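Local coordinates for protein polyketide synthase PksR (Bacillus subtilis, PDB 4U3V) that takes part in making the antibiotic polyketide bacillaene, to which this double-hotdog domain contributes as an enoyl-isomerase, at residues Val145-Ile155 / Ile174-Leu185; Met207-Ile215 / Leu276-Lys284. All coordinates share one frame; numbering follows the deposited sequence.

Contact 1 of 2, residues Val145-Ile155 / Ile174-Leu185; sequences VKHSLTKLHHI and ITHLYRDHKSIL
Thr150 and Lys151 add a short antiparallel strand to the edge of strand 174-180, pairing with Arg179 and Tyr178 at what is probably the outer end of the C-terminal hotdog. Thr150 N donates to Arg179 O (3.0 Å, nearly straight at 170°), Arg179 N returns a bond to Thr150 O, and Leu152 N continues the ladder to Leu177 O. On one face of this ladder Tyr178 is gripped by two lysines. Lys146, on helix 142-147, sets CG over the centre of the ring's face, 3.6 Å from its centroid, in a CH-pi contact, while its NZ goes on to a salt bridge with Glu143. Lys151 runs alongside the same ring, CB against CD1 and CE1. Its chain stays extended until chi4 turns to 57°, bringing NZ to the ring's OH for a weak hydrogen bond (3.1 Å) and to the in-plane edge of His176. A water takes hydrogen bonds from Lys151 NZ and Leu177 N and gives one to Leu152 O.
On the other face Leu152 CD1 lies over the Arg179 guanidinium, 3.9 Å from CZ and offset toward its rim; Arg179 NH1 forms a salt bridge with Glu220 and a hydrogen bond to the carbonyl of Ser217. Back on the Tyr178 side, Leu149 forks between two partners: CD1 packs on Leu185 CB (3.8 Å), whereas CD2 presses on Asp180 CG (3.4 Å). That carboxylate is steadied by its own turn, OD1 accepting from the backbone N of Lys182 and Ser183 in an Asx motif. Farther along, Ile155 CD1 rests on Leu177 CD1. Lys146 and Arg179 thus lend aliphatic chain or flat face to the contact while Glu143 and Glu220 meet their charges, and water completes the backbone bonding where the ladder stops.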
loop_
_atom_site.group_PDB
_atom_site.type_symbol
_atom_site.label_atom_id
_atom_site.label_comp_id
_atom_site.label_asym_id
_atom_site.label_seq_id
_atom_site.Cartn_x
_atom_site.Cartn_y
_atom_site.Cartn_z
ATOM N N VAL A 145 7.989 -21.784 4.905
ATOM C CA VAL A 145 7.033 -20.960 5.634
ATOM C C VAL A 145 5.612 -21.543 5.582
ATOM O O VAL A 145 4.934 -21.642 6.598
ATOM C CB VAL A 145 7.083 -19.488 5.145
ATOM C CG1 VAL A 145 6.038 -18.656 5.875
ATOM C CG2 VAL A 145 8.467 -18.904 5.375
ATOM N N LYS A 146 5.155 -21.893 4.386
ATOM C CA LYS A 146 3.843 -22.464 4.127
ATOM C C LYS A 146 3.526 -23.698 4.975
ATOM O O LYS A 146 2.412 -23.868 5.479
ATOM C CB LYS A 146 3.828 -22.858 2.656
ATOM C CG LYS A 146 2.481 -22.999 1.996
ATOM C CD LYS A 146 2.669 -22.739 0.513
ATOM C CE LYS A 146 2.161 -23.892 -0.331
ATOM N NZ LYS A 146 2.438 -23.638 -1.774
ATOM N N HIS A 147 4.494 -24.606 5.054
ATOM C CA HIS A 147 4.337 -25.862 5.794
ATOM C C HIS A 147 3.823 -25.675 7.203
ATOM O O HIS A 147 2.978 -26.446 7.663
ATOM C CB HIS A 147 5.672 -26.620 5.761
ATOM C CG HIS A 147 5.710 -27.853 6.628
ATOM N ND1 HIS A 147 5.027 -28.975 6.323
ATOM C CD2 HIS A 147 6.432 -28.130 7.789
ATOM C CE1 HIS A 147 5.266 -29.912 7.266
ATOM N NE2 HIS A 147 6.139 -29.399 8.152
ATOM N N SER A 148 4.269 -24.617 7.889
ATOM C CA SER A 148 3.879 -24.389 9.287
ATOM C C SER A 148 2.564 -23.611 9.494
ATOM O O SER A 148 2.053 -23.523 10.613
ATOM C CB SER A 148 5.021 -23.755 10.095
ATOM O OG SER A 148 5.697 -22.768 9.341
ATOM N N LEU A 149 1.984 -23.124 8.403
ATOM C CA LEU A 149 0.755 -22.321 8.453
ATOM C C LEU A 149 -0.448 -23.133 7.998
ATOM O O LEU A 149 -0.293 -24.223 7.453
ATOM C CB LEU A 149 0.918 -21.048 7.569
ATOM C CG LEU A 149 2.163 -20.234 7.924
ATOM C CD1 LEU A 149 2.341 -19.094 6.933
ATOM C CD2 LEU A 149 2.022 -19.681 9.337
ATOM N N THR A 150 -1.649 -22.645 8.294
ATOM C CA THR A 150 -2.883 -23.299 7.885
ATOM C C THR A 150 -3.409 -22.634 6.620
ATOM O O THR A 150 -3.711 -21.432 6.616
ATOM C CB THR A 150 -3.962 -23.212 8.988
ATOM O OG1 THR A 150 -3.483 -23.830 10.188
ATOM C CG2 THR A 150 -5.250 -23.893 8.556
ATOM N N LYS A 151 -3.552 -23.421 5.558
ATOM C CA LYS A 151 -4.210 -22.939 4.333
ATOM C C LYS A 151 -5.670 -22.576 4.565
ATOM O O LYS A 151 -6.425 -23.309 5.215
ATOM C CB LYS A 151 -4.106 -23.976 3.208
ATOM C CG LYS A 151 -4.691 -23.494 1.895
ATOM C CD LYS A 151 -4.554 -24.558 0.808
ATOM C CE LYS A 151 -4.845 -23.983 -0.565
ATOM N NZ LYS A 151 -3.932 -22.844 -0.835
ATOM N N LEU A 152 -6.071 -21.416 4.055
ATOM C CA LEU A 152 -7.442 -20.941 4.180
ATOM C C LEU A 152 -8.182 -21.191 2.865
ATOM O O LEU A 152 -7.567 -21.277 1.812
ATOM C CB LEU A 152 -7.472 -19.434 4.481
ATOM C CG LEU A 152 -6.631 -19.064 5.709
ATOM C CD1 LEU A 152 -6.783 -17.564 5.962
ATOM C CD2 LEU A 152 -7.104 -19.850 6.922
ATOM N N HIS A 153 -9.486 -21.373 2.967
ATOM C CA HIS A 153 -10.342 -21.653 1.818
ATOM C C HIS A 153 -11.413 -20.599 1.769
ATOM O O HIS A 153 -11.545 -19.795 2.698
ATOM C CB HIS A 153 -10.983 -23.034 1.994
ATOM C CG HIS A 153 -9.976 -24.144 2.153
ATOM N ND1 HIS A 153 -9.282 -24.642 1.107
ATOM C CD2 HIS A 153 -9.449 -24.742 3.295
ATOM C CE1 HIS A 153 -8.384 -25.537 1.554
ATOM N NE2 HIS A 153 -8.488 -25.596 2.894
ATOM N N HIS A 154 -12.187 -20.580 0.686
ATOM C CA HIS A 154 -13.160 -19.512 0.475
ATOM C C HIS A 154 -12.495 -18.162 0.597
ATOM O O HIS A 154 -12.900 -17.332 1.424
ATOM C CB HIS A 154 -14.302 -19.641 1.469
ATOM C CG HIS A 154 -14.878 -21.037 1.547
ATOM N ND1 HIS A 154 -15.336 -21.692 0.460
ATOM C CD2 HIS A 154 -14.983 -21.927 2.614
ATOM C CE1 HIS A 154 -15.724 -22.930 0.811
ATOM N NE2 HIS A 154 -15.515 -23.071 2.132
ATOM N N ILE A 155 -11.493 -17.917 -0.220
ATOM C CA ILE A 155 -10.768 -16.666 -0.188
ATOM C C ILE A 155 -11.632 -15.406 -0.345
ATOM O O ILE A 155 -11.232 -14.366 0.092
ATOM C CB ILE A 155 -9.628 -16.673 -1.209
ATOM C CG1 ILE A 155 -8.450 -17.476 -0.710
ATOM C CG2 ILE A 155 -9.158 -15.281 -1.493
ATOM C CD1 ILE A 155 -8.483 -17.764 0.766
ATOM N N ILE A 174 -5.804 -11.496 -4.442
ATOM C CA ILE A 174 -5.237 -12.566 -3.604
ATOM C C ILE A 174 -5.714 -13.915 -4.151
ATOM O O ILE A 174 -6.907 -14.101 -4.375
ATOM C CB ILE A 174 -5.735 -12.437 -2.177
ATOM C CG1 ILE A 174 -5.092 -11.189 -1.557
ATOM C CG2 ILE A 174 -5.390 -13.698 -1.357
ATOM C CD1 ILE A 174 -5.721 -10.775 -0.252
ATOM N N THR A 175 -4.787 -14.843 -4.353
ATOM C CA THR A 175 -5.164 -16.201 -4.811
ATOM C C THR A 175 -5.032 -17.289 -3.753
ATOM O O THR A 175 -5.733 -18.311 -3.818
ATOM C CB THR A 175 -4.362 -16.620 -6.059
ATOM O OG1 THR A 175 -2.957 -16.680 -5.739
ATOM C CG2 THR A 175 -4.571 -15.593 -7.165
ATOM N N HIS A 176 -4.091 -17.122 -2.828
ATOM C CA HIS A 176 -3.924 -18.107 -1.750
ATOM C C HIS A 176 -3.579 -17.407 -0.459
ATOM O O HIS A 176 -2.854 -16.420 -0.481
ATOM C CB HIS A 176 -2.787 -19.064 -2.084
ATOM C CG HIS A 176 -2.952 -19.779 -3.404
ATOM N ND1 HIS A 176 -2.697 -19.184 -4.586
ATOM C CD2 HIS A 176 -3.289 -21.103 -3.693
ATOM C CE1 HIS A 176 -2.888 -20.069 -5.586
ATOM N NE2 HIS A 176 -3.246 -21.246 -5.039
ATOM N N LEU A 177 -4.031 -17.970 0.661
ATOM C CA LEU A 177 -3.662 -17.484 2.012
ATOM C C LEU A 177 -3.291 -18.659 2.914
ATOM O O LEU A 177 -4.030 -19.635 2.986
ATOM C CB LEU A 177 -4.861 -16.802 2.643
ATOM C CG LEU A 177 -5.250 -15.495 1.937
ATOM C CD1 LEU A 177 -6.561 -15.024 2.512
ATOM C CD2 LEU A 177 -4.166 -14.463 2.213
ATOM N N TYR A 178 -2.249 -18.482 3.706
ATOM C CA TYR A 178 -1.897 -19.432 4.764
ATOM C C TYR A 178 -1.605 -18.626 6.027
ATOM O O TYR A 178 -0.806 -17.702 5.983
ATOM C CB TYR A 178 -0.639 -20.182 4.371
ATOM C CG TYR A 178 -0.727 -20.808 2.996
ATOM C CD1 TYR A 178 -1.002 -22.173 2.847
ATOM C CD2 TYR A 178 -0.463 -20.051 1.858
ATOM C CE1 TYR A 178 -1.057 -22.745 1.583
ATOM C CE2 TYR A 178 -0.469 -20.623 0.594
ATOM C CZ TYR A 178 -0.789 -21.962 0.458
ATOM O OH TYR A 178 -0.827 -22.520 -0.817
ATOM N N ARG A 179 -2.168 -19.034 7.155
ATOM C CA ARG A 179 -2.271 -18.153 8.319
ATOM C C ARG A 179 -1.883 -18.856 9.596
ATOM O O ARG A 179 -2.113 -20.061 9.718
ATOM C CB ARG A 179 -3.718 -17.705 8.458
ATOM C CG ARG A 179 -3.958 -16.646 9.533
ATOM C CD ARG A 179 -5.399 -16.130 9.434
ATOM N NE ARG A 179 -6.380 -17.158 9.836
ATOM C CZ ARG A 179 -7.699 -17.044 9.673
ATOM N NH1 ARG A 179 -8.238 -15.928 9.182
ATOM N NH2 ARG A 179 -8.507 -18.034 10.051
ATOM N N ASP A 180 -1.340 -18.110 10.566
ATOM C CA ASP A 180 -1.351 -18.572 11.952
ATOM C C ASP A 180 -1.541 -17.366 12.883
ATOM O O ASP A 180 -1.831 -16.268 12.391
ATOM C CB ASP A 180 -0.077 -19.386 12.316
ATOM C CG ASP A 180 1.177 -18.540 12.437
ATOM O OD1 ASP A 180 1.095 -17.313 12.306
ATOM O OD2 ASP A 180 2.274 -19.106 12.704
ATOM N N HIS A 181 -1.466 -17.580 14.194
ATOM C CA HIS A 181 -1.765 -16.525 15.143
ATOM C C HIS A 181 -0.944 -15.270 15.033
ATOM O O HIS A 181 -1.275 -14.251 15.682
ATOM C CB HIS A 181 -1.686 -17.069 16.587
ATOM C CG HIS A 181 -0.283 -17.456 17.029
ATOM N ND1 HIS A 181 0.330 -18.594 16.612
ATOM C CD2 HIS A 181 0.632 -16.804 17.871
ATOM C CE1 HIS A 181 1.588 -18.628 17.093
ATOM N NE2 HIS A 181 1.773 -17.539 17.869
ATOM N N LYS A 182 0.178 -15.312 14.316
ATOM C CA LYS A 182 1.009 -14.104 14.301
ATOM C C LYS A 182 1.432 -13.657 12.915
ATOM O O LYS A 182 2.217 -12.717 12.783
ATOM C CB LYS A 182 2.247 -14.273 15.163
ATOM C CG LYS A 182 3.026 -15.536 14.806
ATOM C CD LYS A 182 4.168 -15.780 15.790
ATOM C CE LYS A 182 4.885 -17.086 15.484
ATOM N NZ LYS A 182 4.778 -17.459 14.038
ATOM N N SER A 183 1.069 -14.434 11.901
ATOM C CA SER A 183 1.455 -14.090 10.528
ATOM C C SER A 183 0.461 -14.557 9.488
ATOM O O SER A 183 -0.379 -15.444 9.729
ATOM C CB SER A 183 2.845 -14.655 10.181
ATOM O OG SER A 183 2.817 -16.049 10.292
ATOM N N ILE A 184 0.630 -14.050 8.275
ATOM C CA ILE A 184 -0.135 -14.595 7.149
ATOM C C ILE A 184 0.739 -14.546 5.926
ATOM O O ILE A 184 1.539 -13.635 5.780
ATOM C CB ILE A 184 -1.502 -13.877 6.955
ATOM C CG1 ILE A 184 -2.417 -14.678 5.988
ATOM C CG2 ILE A 184 -1.307 -12.389 6.585
ATOM C CD1 ILE A 184 -3.877 -14.275 6.072
ATOM N N LEU A 185 0.598 -15.548 5.046
ATOM C CA LEU A 185 1.387 -15.612 3.812
ATOM C C LEU A 185 0.384 -15.642 2.665
ATOM O O LEU A 185 -0.571 -16.408 2.683
ATOM C CB LEU A 185 2.290 -16.872 3.792
ATOM C CG LEU A 185 2.926 -17.204 2.437
ATOM C CD1 LEU A 185 4.125 -16.316 2.251
ATOM C CD2 LEU A 185 3.317 -18.697 2.428
HETATM O O HOH W 1 3.231 -21.627 13.144
HETATM O O HOH W 2 -1.810 -22.312 11.607
HETATM O O HOH W 3 -5.600 -20.371 -0.059
#

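Contact 2 of 2, residues Met207-Ile215 / Leu276-Lys284; sequences MTNSAYLAI and LHYSGYSLK
Tyr278 and Tyr281 both bring their hydroxyls to Thr208, where segment 207-215 of helix 205-219 crosses segment 276-283 of strand 274-283 at -64°, the axes 10.6 Å apart. Tyr278 OH shares a 2.7 Å hydrogen bond with Thr208 OG1, which lies at the edge of the ring. Tyr281 OH donates to Thr208 O (2.8 Å) from above the carbonyl plane; that oxygen already accepts the helical bond from Tyr212 N, so it is held twice. A chi1 of -163° swings the Tyr281 ring away from its own N and against the helix, where Ala211 CB meets CE1 at 3.9 Å and Ile215 CD1 meets CD2 at 3.7 Å. Packing is tightest beside it: Ile215 CG2 and Leu283 CD2 are only 3.5 Å apart. Leu283 CD2 is farther from the edge of the Tyr212 ring, 4.1 Å from Tyr212 CE1, and next to Leu283 the chain leaves these buried residues for exposed Lys284. Met207 CG and Leu276 CD2 meet tip to tip. As in other hotdog folds, antiparallel strands cradle the helix: Met207 and Ile215 also pack on strand 247-257, Ile215 on Phe263 of strand 260-268, and Tyr212 on Pro230 of strand 230-239, against which Leu276 also packs.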
loop_
_atom_site.group_PDB
_atom_site.type_symbol
_atom_site.label_atom_id
_atom_site.label_comp_id
_atom_site.label_asym_id
_atom_site.label_seq_id
_atom_site.Cartn_x
_atom_site.Cartn_y
_atom_site.Cartn_z
ATOM N N MET A 207 -0.117 -3.369 -4.976
ATOM C CA MET A 207 0.791 -4.189 -4.143
ATOM C C MET A 207 0.553 -3.840 -2.673
ATOM O O MET A 207 0.209 -4.698 -1.814
ATOM C CB MET A 207 2.240 -3.863 -4.523
ATOM C CG MET A 207 3.278 -4.421 -3.566
ATOM S SD MET A 207 3.408 -6.178 -3.920
ATOM C CE MET A 207 4.553 -6.000 -5.293
ATOM N N THR A 208 0.589 -2.552 -2.397
ATOM C CA THR A 208 0.350 -2.098 -1.029
ATOM C C THR A 208 -1.048 -2.432 -0.572
ATOM O O THR A 208 -1.282 -2.868 0.555
ATOM C CB THR A 208 0.583 -0.567 -0.992
ATOM O OG1 THR A 208 1.901 -0.300 -1.498
ATOM C CG2 THR A 208 0.405 -0.021 0.414
ATOM N N ASN A 209 -2.028 -2.290 -1.445
ATOM C CA ASN A 209 -3.349 -2.598 -1.004
ATOM C C ASN A 209 -3.524 -4.115 -0.738
ATOM O O ASN A 209 -4.334 -4.487 0.100
ATOM C CB ASN A 209 -4.382 -2.116 -2.040
ATOM C CG ASN A 209 -5.782 -2.132 -1.486
ATOM O OD1 ASN A 209 -6.130 -1.287 -0.660
ATOM N ND2 ASN A 209 -6.610 -3.129 -1.916
ATOM N N SER A 210 -2.828 -4.967 -1.504
ATOM C CA SER A 210 -2.929 -6.402 -1.296
ATOM C C SER A 210 -2.435 -6.740 0.095
ATOM O O SER A 210 -3.004 -7.628 0.763
ATOM C CB SER A 210 -2.104 -7.156 -2.340
ATOM O OG SER A 210 -2.740 -6.965 -3.599
ATOM N N ALA A 211 -1.457 -5.976 0.561
ATOM C CA ALA A 211 -0.937 -6.189 1.910
ATOM C C ALA A 211 -2.020 -5.849 2.933
ATOM O O ALA A 211 -2.232 -6.574 3.896
ATOM C CB ALA A 211 0.358 -5.388 2.149
ATOM N N TYR A 212 -2.769 -4.766 2.719
ATOM C CA TYR A 212 -3.885 -4.473 3.600
ATOM C C TYR A 212 -4.947 -5.600 3.586
ATOM O O TYR A 212 -5.477 -5.984 4.615
ATOM C CB TYR A 212 -4.468 -3.120 3.150
ATOM C CG TYR A 212 -5.720 -2.675 3.819
ATOM C CD1 TYR A 212 -5.859 -2.678 5.203
ATOM C CD2 TYR A 212 -6.747 -2.135 3.052
ATOM C CE1 TYR A 212 -7.038 -2.234 5.796
ATOM C CE2 TYR A 212 -7.903 -1.649 3.637
ATOM C CZ TYR A 212 -8.054 -1.715 4.994
ATOM O OH TYR A 212 -9.230 -1.195 5.536
ATOM N N LEU A 213 -5.301 -6.098 2.398
ATOM C CA LEU A 213 -6.361 -7.117 2.330
ATOM C C LEU A 213 -5.909 -8.416 3.057
ATOM O O LEU A 213 -6.720 -9.041 3.772
ATOM C CB LEU A 213 -6.674 -7.416 0.856
ATOM C CG LEU A 213 -7.413 -6.301 0.108
ATOM C CD1 LEU A 213 -7.468 -6.614 -1.382
ATOM C CD2 LEU A 213 -8.811 -6.148 0.667
ATOM N N ALA A 214 -4.627 -8.749 2.905
ATOM C CA ALA A 214 -4.051 -9.933 3.598
ATOM C C ALA A 214 -4.083 -9.699 5.097
ATOM O O ALA A 214 -4.367 -10.614 5.872
ATOM C CB ALA A 214 -2.623 -10.209 3.131
ATOM N N ILE A 215 -3.766 -8.486 5.524
ATOM C CA ILE A 215 -3.868 -8.148 6.948
ATOM C C ILE A 215 -5.299 -8.323 7.494
ATOM O O ILE A 215 -5.511 -8.875 8.558
ATOM C CB ILE A 215 -3.294 -6.738 7.220
ATOM C CG1 ILE A 215 -1.765 -6.763 7.078
ATOM C CG2 ILE A 215 -3.704 -6.269 8.623
ATOM C CD1 ILE A 215 -1.106 -5.435 6.874
ATOM N N LEU A 276 10.739 -6.178 -2.114
ATOM C CA LEU A 276 10.193 -4.945 -1.568
ATOM C C LEU A 276 9.871 -5.237 -0.094
ATOM O O LEU A 276 9.436 -6.361 0.202
ATOM C CB LEU A 276 8.896 -4.628 -2.328
ATOM C CG LEU A 276 7.959 -3.539 -1.811
ATOM C CD1 LEU A 276 8.661 -2.199 -1.808
ATOM C CD2 LEU A 276 6.709 -3.463 -2.712
ATOM N N HIS A 277 10.236 -4.313 0.788
ATOM C CA HIS A 277 10.029 -4.452 2.247
ATOM C C HIS A 277 9.184 -3.313 2.735
ATOM O O HIS A 277 9.490 -2.138 2.488
ATOM C CB HIS A 277 11.338 -4.442 3.056
ATOM C CG HIS A 277 12.399 -5.419 2.566
ATOM N ND1 HIS A 277 13.727 -5.118 2.597
ATOM C CD2 HIS A 277 12.301 -6.702 2.014
ATOM C CE1 HIS A 277 14.425 -6.131 2.035
ATOM N NE2 HIS A 277 13.566 -7.121 1.736
ATOM N N TYR A 278 8.162 -3.637 3.527
ATOM C CA TYR A 278 7.493 -2.620 4.353
ATOM C C TYR A 278 7.726 -2.937 5.821
ATOM O O TYR A 278 7.662 -4.090 6.211
ATOM C CB TYR A 278 5.966 -2.685 4.178
ATOM C CG TYR A 278 5.457 -2.557 2.755
ATOM C CD1 TYR A 278 4.854 -1.366 2.317
ATOM C CD2 TYR A 278 5.460 -3.637 1.899
ATOM C CE1 TYR A 278 4.300 -1.270 1.057
ATOM C CE2 TYR A 278 4.875 -3.563 0.636
ATOM C CZ TYR A 278 4.325 -2.369 0.204
ATOM O OH TYR A 278 3.724 -2.300 -1.043
ATOM N N SER A 279 7.869 -1.916 6.636
ATOM C CA SER A 279 7.996 -2.119 8.068
ATOM C C SER A 279 7.090 -1.134 8.812
ATOM O O SER A 279 6.896 0.022 8.387
ATOM C CB SER A 279 9.488 -2.043 8.477
ATOM O OG SER A 279 9.762 -0.855 9.181
ATOM N N GLY A 280 6.414 -1.600 9.867
ATOM C CA GLY A 280 5.472 -0.735 10.571
ATOM C C GLY A 280 4.342 -0.248 9.681
ATOM O O GLY A 280 3.977 0.934 9.697
ATOM N N TYR A 281 3.769 -1.186 8.929
ATOM C CA TYR A 281 2.509 -0.961 8.242
ATOM C C TYR A 281 1.404 -0.906 9.296
ATOM O O TYR A 281 1.121 -1.914 9.988
ATOM C CB TYR A 281 2.324 -2.143 7.289
ATOM C CG TYR A 281 1.302 -1.971 6.189
ATOM C CD1 TYR A 281 1.723 -2.007 4.830
ATOM C CD2 TYR A 281 -0.053 -1.923 6.469
ATOM C CE1 TYR A 281 0.793 -1.890 3.799
ATOM C CE2 TYR A 281 -0.984 -1.786 5.426
ATOM C CZ TYR A 281 -0.545 -1.810 4.109
ATOM O OH TYR A 281 -1.455 -1.666 3.070
ATOM N N SER A 282 0.752 0.255 9.419
ATOM C CA SER A 282 -0.067 0.578 10.607
ATOM C C SER A 282 -1.543 0.555 10.283
ATOM O O SER A 282 -1.971 1.226 9.325
ATOM C CB SER A 282 0.270 2.033 11.058
ATOM O OG SER A 282 1.600 2.096 11.545
ATOM N N LEU A 283 -2.320 -0.139 11.128
ATOM C CA LEU A 283 -3.769 -0.097 11.124
ATOM C C LEU A 283 -4.250 0.435 12.471
ATOM O O LEU A 283 -3.792 0.017 13.536
ATOM C CB LEU A 283 -4.370 -1.488 10.881
ATOM C CG LEU A 283 -4.500 -1.959 9.426
ATOM C CD1 LEU A 283 -3.134 -2.113 8.788
ATOM C CD2 LEU A 283 -5.263 -3.269 9.381
ATOM N N LYS A 284 -5.253 1.295 12.417
ATOM C CA LYS A 284 -5.963 1.735 13.611
ATOM C C LYS A 284 -7.197 0.875 13.865
ATOM O O LYS A 284 -7.997 0.654 12.942
ATOM C CB LYS A 284 -6.376 3.202 13.423
ATOM C CG LYS A 284 -7.160 3.777 14.588
ATOM C CD LYS A 284 -7.452 5.254 14.369
ATOM C CE LYS A 284 -8.477 5.780 15.367
ATOM N NZ LYS A 284 -7.868 6.149 16.675
#

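Following the chain from the N terminus, contact 1 comes first: helix 142-147 and strand 150-151 are joined to strand 174-180 after a partly disordered loop, closing 18 residues. Strand 183-190 then leads to helix 205-219, and contact 2 closes a 60-residue excursion through three more strands when strand 274-283 returns against that helix. The two closures follow in series, neither enclosing nor crossing the other, with centres about 16 Å apart. They nevertheless touch: Ile184 CG2 lies 3.6 Å from Ala214 O, and Ile174 CD1 packs on Leu213 CB. Helix 205-219 therefore links the peripheral strands of contact 1 to the buried strand of contact 2.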